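Side-chain contacts in putative fructose-aminoacid-6-phosphate deglycase (Bacillus subtilis, PDB 3EUA), which converts a range of fructosamine 6-phosphates to glucose 6-phosphate and a free amino acid: residues Ser60-Glu63 with Phe64-Arg67; Val70-Gly73 with Glu74-Val78; Gln167-Ala170 with Val171-Lys174. All coordinates share one frame; numbering follows the deposited sequence.

The three contacts are local and follow one another along the chain. Contact 1 lies on helix 61-67. Contact 2 covers the turn before strand 76-82 and the strand's first residues. Their centres are 14 Å apart, and they meet where Phe64 CZ packs on Leu72 CD2 at 3.5 Å. Both belong to the first SIS domain, whose parallel sheet holds strands 55-60 and 76-82, and both touch the second subunit. Contact 3 lies on the long helix 158-190, across the centre of the chain, with its centre about 36 Å from that of contact 1. Thus contacts 1 and 2 join the sheet to the subunit interface, whereas the second subunit does not touch contact 3.

Contact 1 (Ser60-Glu63 with Phe64-Arg67); sequences SANE and FIQR
Ser60-Glu63 and Phe64-Arg67 form one continuous run, the end of strand 55-60 and the first helical turns after it in the first SIS domain. Four i to i+4 backbone bonds join the halves. Phe64 N donates to Ser60 O at 2.9 Å, and Arg67 N donates to Glu63 O at 2.8 Å. Ile65 N and Gln66 N likewise reach Ala61 O and Asn62 O.

Glu63 and Arg67 form an i to i+4 salt bridge. Arg67 comes side-on, and Glu63 OE2 accepts from NE at 2.8 Å and from NH2 at 3.0 Å. The oxygen lies at the guanidinium edge, near its plane. The two flat groups are steeply turned, 72° apart. NE meets OE2 on its anti side, while NH2 comes from above the carboxylate. The Glu63 chain bends at chi2 (71°), which swings the carboxylate back toward Arg67. The other oxygen, OE1, is taken by His228 and Gly202 of the second subunit. Arg67 NH1 pairs with Asp48 of that subunit, so the bridge is part of the dimer interface.

A water donates to Asn62 OD1 and to Gln66 OE1. Gln66 NE2 bonds Glu254 O of the second subunit.

Phe64 and Ala61 pack the helix on strand 27-32 and helix 88-99. Phe64 also touches Tyr59 of strand 55-60, and Glu63, Gln66 and Arg67 face the second subunit.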
loop_
_atom_site.group_PDB
_atom_site.type_symbol
_atom_site.label_atom_id
_atom_site.label_comp_id
_atom_site.label_asym_id
_atom_site.label_seq_id
_atom_site.Cartn_x
_atom_site.Cartn_y
_atom_site.Cartn_z
ATOM N N SER A 60 8.793 2.582 0.421
ATOM C CA SER A 60 9.844 2.014 -0.387
ATOM C C SER A 60 10.964 3.064 -0.240
ATOM O O SER A 60 10.658 4.247 -0.071
ATOM C CB SER A 60 9.397 1.869 -1.839
ATOM O OG SER A 60 10.401 1.226 -2.611
ATOM N N ALA A 61 12.228 2.663 -0.274
ATOM C CA ALA A 61 13.334 3.610 0.026
ATOM C C ALA A 61 13.418 4.865 -0.811
ATOM O O ALA A 61 13.702 5.936 -0.286
ATOM C CB ALA A 61 14.667 2.897 -0.014
ATOM N N ASN A 62 13.202 4.759 -2.122
ATOM C CA ASN A 62 13.338 5.949 -2.951
ATOM C C ASN A 62 12.106 6.848 -2.778
ATOM O O ASN A 62 12.215 8.066 -2.868
ATOM C CB ASN A 62 13.607 5.578 -4.417
ATOM C CG ASN A 62 14.746 6.373 -4.994
ATOM O OD1 ASN A 62 15.400 7.121 -4.268
ATOM N ND2 ASN A 62 15.040 6.181 -6.289
ATOM N N GLU A 63 10.943 6.237 -2.507
ATOM C CA GLU A 63 9.737 6.992 -2.193
ATOM C C GLU A 63 9.991 7.782 -0.900
ATOM O O GLU A 63 9.675 8.922 -0.827
ATOM C CB GLU A 63 8.536 6.059 -2.028
ATOM C CG GLU A 63 7.224 6.757 -1.630
ATOM C CD GLU A 63 6.584 7.618 -2.730
ATOM O OE1 GLU A 63 6.576 7.208 -3.922
ATOM O OE2 GLU A 63 6.019 8.698 -2.387
ATOM N N PHE A 64 10.563 7.144 0.119
ATOM C CA PHE A 64 10.900 7.818 1.392
ATOM C C PHE A 64 11.737 9.066 1.206
ATOM O O PHE A 64 11.435 10.123 1.741
ATOM C CB PHE A 64 11.622 6.798 2.309
ATOM C CG PHE A 64 12.238 7.385 3.555
ATOM C CD1 PHE A 64 11.447 7.761 4.636
ATOM C CD2 PHE A 64 13.625 7.496 3.670
ATOM C CE1 PHE A 64 12.001 8.264 5.772
ATOM C CE2 PHE A 64 14.194 7.971 4.837
ATOM C CZ PHE A 64 13.375 8.356 5.891
ATOM N N ILE A 65 12.796 8.946 0.422
ATOM C CA ILE A 65 13.711 10.062 0.185
ATOM C C ILE A 65 13.032 11.212 -0.542
ATOM O O ILE A 65 13.144 12.378 -0.127
ATOM C CB ILE A 65 14.914 9.617 -0.673
ATOM C CG1 ILE A 65 15.784 8.592 0.089
ATOM C CG2 ILE A 65 15.742 10.848 -1.126
ATOM C CD1 ILE A 65 16.704 7.750 -0.836
ATOM N N GLN A 66 12.330 10.887 -1.623
ATOM C CA GLN A 66 11.675 11.901 -2.452
ATOM C C GLN A 66 10.461 12.516 -1.809
ATOM O O GLN A 66 10.258 13.730 -1.931
ATOM C CB GLN A 66 11.321 11.359 -3.864
ATOM C CG GLN A 66 12.559 10.970 -4.751
ATOM C CD GLN A 66 13.603 12.073 -4.821
ATOM O OE1 GLN A 66 14.757 11.881 -4.410
ATOM N NE2 GLN A 66 13.190 13.254 -5.264
ATOM N N ARG A 67 9.636 11.699 -1.156
ATOM C CA ARG A 67 8.464 12.221 -0.444
ATOM C C ARG A 67 8.942 13.120 0.710
ATOM O O ARG A 67 8.259 14.085 1.071
ATOM C CB ARG A 67 7.590 11.091 0.051
ATOM C CG ARG A 67 6.271 11.519 0.746
ATOM C CD ARG A 67 5.555 10.281 1.229
ATOM N NE ARG A 67 5.007 9.461 0.135
ATOM C CZ ARG A 67 3.724 9.125 -0.008
ATOM N NH1 ARG A 67 2.806 9.418 0.930
ATOM N NH2 ARG A 67 3.363 8.381 -1.047
HETATM O O HOH W 1 16.104 9.512 -4.488
#

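Contact 2 (Val70-Gly73 with Glu74-Val78); sequences VQLG and EKSLV
Leu72 overlaps the side chains of Ser76 and Val78 with one methyl, CD1. It rests on Val78 CG2 at 3.9 Å and lies 3.8 Å from Ser76 CB. The Leu72 CG is anti to its main-chain nitrogen (chi1 177°), and this brings the branch back over the start of the strand.

Beside this apolar patch is a tight polar one. Gly73 N donates to Ser76 OG at 2.9 Å, with an N-H...O angle of 159°. The hydroxyl stands beside the nitrogen of its own residue (chi1 -62°), on the side of the incoming loop. The return bond runs from Ser76 N to Gly73 O at 3.0 Å. The donor stands above the carbonyl plane, well out of it. This bond closes a type I beta turn from Gly73 to Ser76, with Glu74 and Lys75 at its corners. Gly73 and Ser76 are therefore tied twice, once by backbone and once by side chain. The serine is buried, and its hydroxyl gives the loop amide an acceptor where the chain enters the sheet.

Gln71 NE2 turns to the second subunit and bonds Ile54 O and Ser51 O there.

Strand 76-82 runs between strands 27-32 and 103-108 of the parallel sheet. Leu72 packs on Phe29 of strand 27-32 and on Phe96 of helix 88-99, while Val78 lies against Val31 and Ala97.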
loop_
_atom_site.group_PDB
_atom_site.type_symbol
_atom_site.label_atom_id
_atom_site.label_comp_id
_atom_site.label_asym_id
_atom_site.label_seq_id
_atom_site.Cartn_x
_atom_site.Cartn_y
_atom_site.Cartn_z
ATOM N N VAL A 70 7.901 15.576 6.232
ATOM C CA VAL A 70 8.255 16.749 7.043
ATOM C C VAL A 70 8.472 16.409 8.529
ATOM O O VAL A 70 9.221 17.099 9.214
ATOM C CB VAL A 70 7.248 17.937 6.866
ATOM C CG1 VAL A 70 5.894 17.598 7.367
ATOM C CG2 VAL A 70 7.736 19.152 7.606
ATOM N N GLN A 71 7.880 15.316 9.004
ATOM C CA GLN A 71 8.043 14.908 10.393
ATOM C C GLN A 71 9.320 14.095 10.628
ATOM O O GLN A 71 9.567 13.696 11.747
ATOM C CB GLN A 71 6.798 14.146 10.853
ATOM C CG GLN A 71 5.585 15.061 10.988
ATOM C CD GLN A 71 4.312 14.313 11.312
ATOM O OE1 GLN A 71 4.341 13.268 11.934
ATOM N NE2 GLN A 71 3.186 14.850 10.882
ATOM N N LEU A 72 10.115 13.837 9.585
ATOM C CA LEU A 72 11.385 13.130 9.737
ATOM C C LEU A 72 12.392 14.059 10.391
ATOM O O LEU A 72 12.660 15.145 9.881
ATOM C CB LEU A 72 11.957 12.690 8.385
ATOM C CG LEU A 72 13.338 11.997 8.363
ATOM C CD1 LEU A 72 13.324 10.760 9.183
ATOM C CD2 LEU A 72 13.763 11.696 6.918
ATOM N N GLY A 73 12.990 13.616 11.493
ATOM C CA GLY A 73 13.968 14.435 12.172
ATOM C C GLY A 73 14.584 13.795 13.393
ATOM O O GLY A 73 14.638 12.586 13.513
ATOM N N GLU A 74 15.004 14.637 14.332
ATOM C CA GLU A 74 15.683 14.186 15.549
ATOM C C GLU A 74 14.887 13.281 16.473
ATOM O O GLU A 74 15.479 12.581 17.294
ATOM C CB GLU A 74 16.184 15.381 16.347
ATOM C CG GLU A 74 17.328 16.117 15.644
ATOM C CD GLU A 74 17.743 17.383 16.368
ATOM O OE1 GLU A 74 16.877 17.954 17.086
ATOM O OE2 GLU A 74 18.926 17.818 16.216
ATOM N N LYS A 75 13.568 13.297 16.357
ATOM C CA LYS A 75 12.733 12.432 17.184
ATOM C C LYS A 75 12.255 11.224 16.384
ATOM O O LYS A 75 11.322 10.551 16.797
ATOM C CB LYS A 75 11.550 13.198 17.739
ATOM C CG LYS A 75 11.971 14.343 18.663
ATOM C CD LYS A 75 10.780 15.201 18.991
ATOM C CE LYS A 75 11.147 16.272 19.967
ATOM N NZ LYS A 75 9.903 17.038 20.277
ATOM N N SER A 76 12.908 10.937 15.250
ATOM C CA SER A 76 12.546 9.799 14.393
ATOM C C SER A 76 13.494 8.627 14.559
ATOM O O SER A 76 14.670 8.820 14.757
ATOM C CB SER A 76 12.585 10.199 12.898
ATOM O OG SER A 76 11.664 11.233 12.551
ATOM N N LEU A 77 12.940 7.421 14.432
ATOM C CA LEU A 77 13.668 6.182 14.392
ATOM C C LEU A 77 13.401 5.645 12.989
ATOM O O LEU A 77 12.212 5.570 12.581
ATOM C CB LEU A 77 13.088 5.182 15.370
ATOM C CG LEU A 77 13.631 3.761 15.348
ATOM C CD1 LEU A 77 15.126 3.777 15.565
ATOM C CD2 LEU A 77 12.900 2.887 16.402
ATOM N N VAL A 78 14.449 5.306 12.239
ATOM C CA VAL A 78 14.274 4.759 10.892
ATOM C C VAL A 78 14.880 3.355 10.896
ATOM O O VAL A 78 16.026 3.174 11.252
ATOM C CB VAL A 78 14.865 5.684 9.825
ATOM C CG1 VAL A 78 14.678 5.108 8.426
ATOM C CG2 VAL A 78 14.202 7.077 9.896
#

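Contact 3 (Gln167-Ala170 with Val171-Lys174); sequences QLQA and VYEK
Ala170 O is gripped by two donors. Lys174 N reaches it at 3.1 Å in the ordinary i to i+4 bond of an alpha helix. A water donates to Ala170 O at 2.7 Å. The same water accepts from Lys174 NZ. Backbone and side chain of Lys174 thus both hold one carbonyl, the second through the water. The lysine chain is extended until its last bend at chi4 (69°), which turns NZ back toward the preceding turn.

All of this lies on the long helix 158-190. Leu168 and Tyr172, one turn apart, pack their side chains together. Leu168 CD2 lies 3.7 Å from Tyr172 CE1, at the side of the ring that bears CD1 and CE1. Its other methyl, CD1, meets Val171 CG2 at 3.9 Å. Leu168 and Tyr172 both press on Leu297 of helix 288-313, and the tyrosine also touches Arg301.

Gln169 points its amide two ways. OE1 accepts from Ala133 N in a neighbouring loop. It also lies 3.5 Å from Tyr172 CD2, with amide and ring planes 73° apart. On the other side of the amide, NE2 donates to Glu173 OE2 at 2.9 Å. Together the two bonds set which way round the amide sits. The N-H...O angle at NE2 is 165°, and Glu173 OE2 lies in the amide plane but is approached from above the carboxylate.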
loop_
_atom_site.group_PDB
_atom_site.type_symbol
_atom_site.label_atom_id
_atom_site.label_comp_id
_atom_site.label_asym_id
_atom_site.label_seq_id
_atom_site.Cartn_x
_atom_site.Cartn_y
_atom_site.Cartn_z
ATOM N N GLN A 167 9.879 -20.429 19.951
ATOM C CA GLN A 167 9.001 -21.582 19.704
ATOM C C GLN A 167 8.522 -21.680 18.245
ATOM O O GLN A 167 8.029 -22.728 17.816
ATOM C CB GLN A 167 7.767 -21.470 20.575
ATOM C CG GLN A 167 8.047 -21.550 22.047
ATOM C CD GLN A 167 8.425 -22.946 22.515
ATOM O OE1 GLN A 167 8.092 -23.948 21.885
ATOM N NE2 GLN A 167 9.081 -23.016 23.663
ATOM N N LEU A 168 8.695 -20.616 17.459
ATOM C CA LEU A 168 8.168 -20.601 16.091
ATOM C C LEU A 168 8.904 -21.542 15.121
ATOM O O LEU A 168 8.323 -21.984 14.133
ATOM C CB LEU A 168 8.174 -19.173 15.525
ATOM C CG LEU A 168 7.112 -18.909 14.468
ATOM C CD1 LEU A 168 5.709 -19.024 15.138
ATOM C CD2 LEU A 168 7.322 -17.555 13.844
ATOM N N GLN A 169 10.173 -21.861 15.373
ATOM C CA GLN A 169 10.857 -22.764 14.455
ATOM C C GLN A 169 10.157 -24.120 14.454
ATOM O O GLN A 169 10.013 -24.712 13.410
ATOM C CB GLN A 169 12.340 -22.934 14.754
ATOM C CG GLN A 169 13.110 -23.725 13.674
ATOM C CD GLN A 169 13.086 -23.067 12.327
ATOM O OE1 GLN A 169 13.085 -21.827 12.226
ATOM N NE2 GLN A 169 13.119 -23.887 11.254
ATOM N N ALA A 170 9.705 -24.601 15.613
ATOM C CA ALA A 170 9.012 -25.880 15.674
ATOM C C ALA A 170 7.697 -25.793 14.886
ATOM O O ALA A 170 7.285 -26.766 14.239
ATOM C CB ALA A 170 8.754 -26.285 17.119
ATOM N N VAL A 171 7.068 -24.613 14.911
ATOM C CA VAL A 171 5.823 -24.373 14.157
ATOM C C VAL A 171 6.116 -24.499 12.654
ATOM O O VAL A 171 5.349 -25.139 11.925
ATOM C CB VAL A 171 5.187 -22.968 14.457
ATOM C CG1 VAL A 171 3.827 -22.832 13.765
ATOM C CG2 VAL A 171 5.019 -22.722 15.990
ATOM N N TYR A 172 7.213 -23.876 12.211
ATOM C CA TYR A 172 7.670 -23.964 10.822
ATOM C C TYR A 172 7.838 -25.406 10.394
ATOM O O TYR A 172 7.342 -25.804 9.367
ATOM C CB TYR A 172 9.018 -23.288 10.699
ATOM C CG TYR A 172 9.069 -21.780 10.625
ATOM C CD1 TYR A 172 7.998 -20.961 10.964
ATOM C CD2 TYR A 172 10.251 -21.181 10.273
ATOM C CE1 TYR A 172 8.114 -19.558 10.892
ATOM C CE2 TYR A 172 10.380 -19.815 10.184
ATOM C CZ TYR A 172 9.328 -19.002 10.492
ATOM O OH TYR A 172 9.568 -17.650 10.409
ATOM N N GLU A 173 8.486 -26.216 11.226
ATOM C CA GLU A 173 8.771 -27.613 10.870
ATOM C C GLU A 173 7.518 -28.418 10.698
ATOM O O GLU A 173 7.381 -29.214 9.774
ATOM C CB GLU A 173 9.613 -28.319 11.934
ATOM C CG GLU A 173 10.962 -27.694 12.243
ATOM C CD GLU A 173 11.943 -27.650 11.084
ATOM O OE1 GLU A 173 11.815 -28.440 10.124
ATOM O OE2 GLU A 173 12.885 -26.818 11.160
ATOM N N LYS A 174 6.618 -28.245 11.642
ATOM C CA LYS A 174 5.372 -28.991 11.565
ATOM C C LYS A 174 4.542 -28.527 10.381
ATOM O O LYS A 174 3.957 -29.338 9.676
ATOM C CB LYS A 174 4.505 -28.863 12.815
ATOM C CG LYS A 174 5.074 -29.456 14.038
ATOM C CD LYS A 174 4.047 -29.458 15.117
ATOM C CE LYS A 174 4.618 -29.859 16.459
ATOM N NZ LYS A 174 5.521 -28.785 16.943
HETATM O O HOH W 2 8.046 -29.206 15.177
#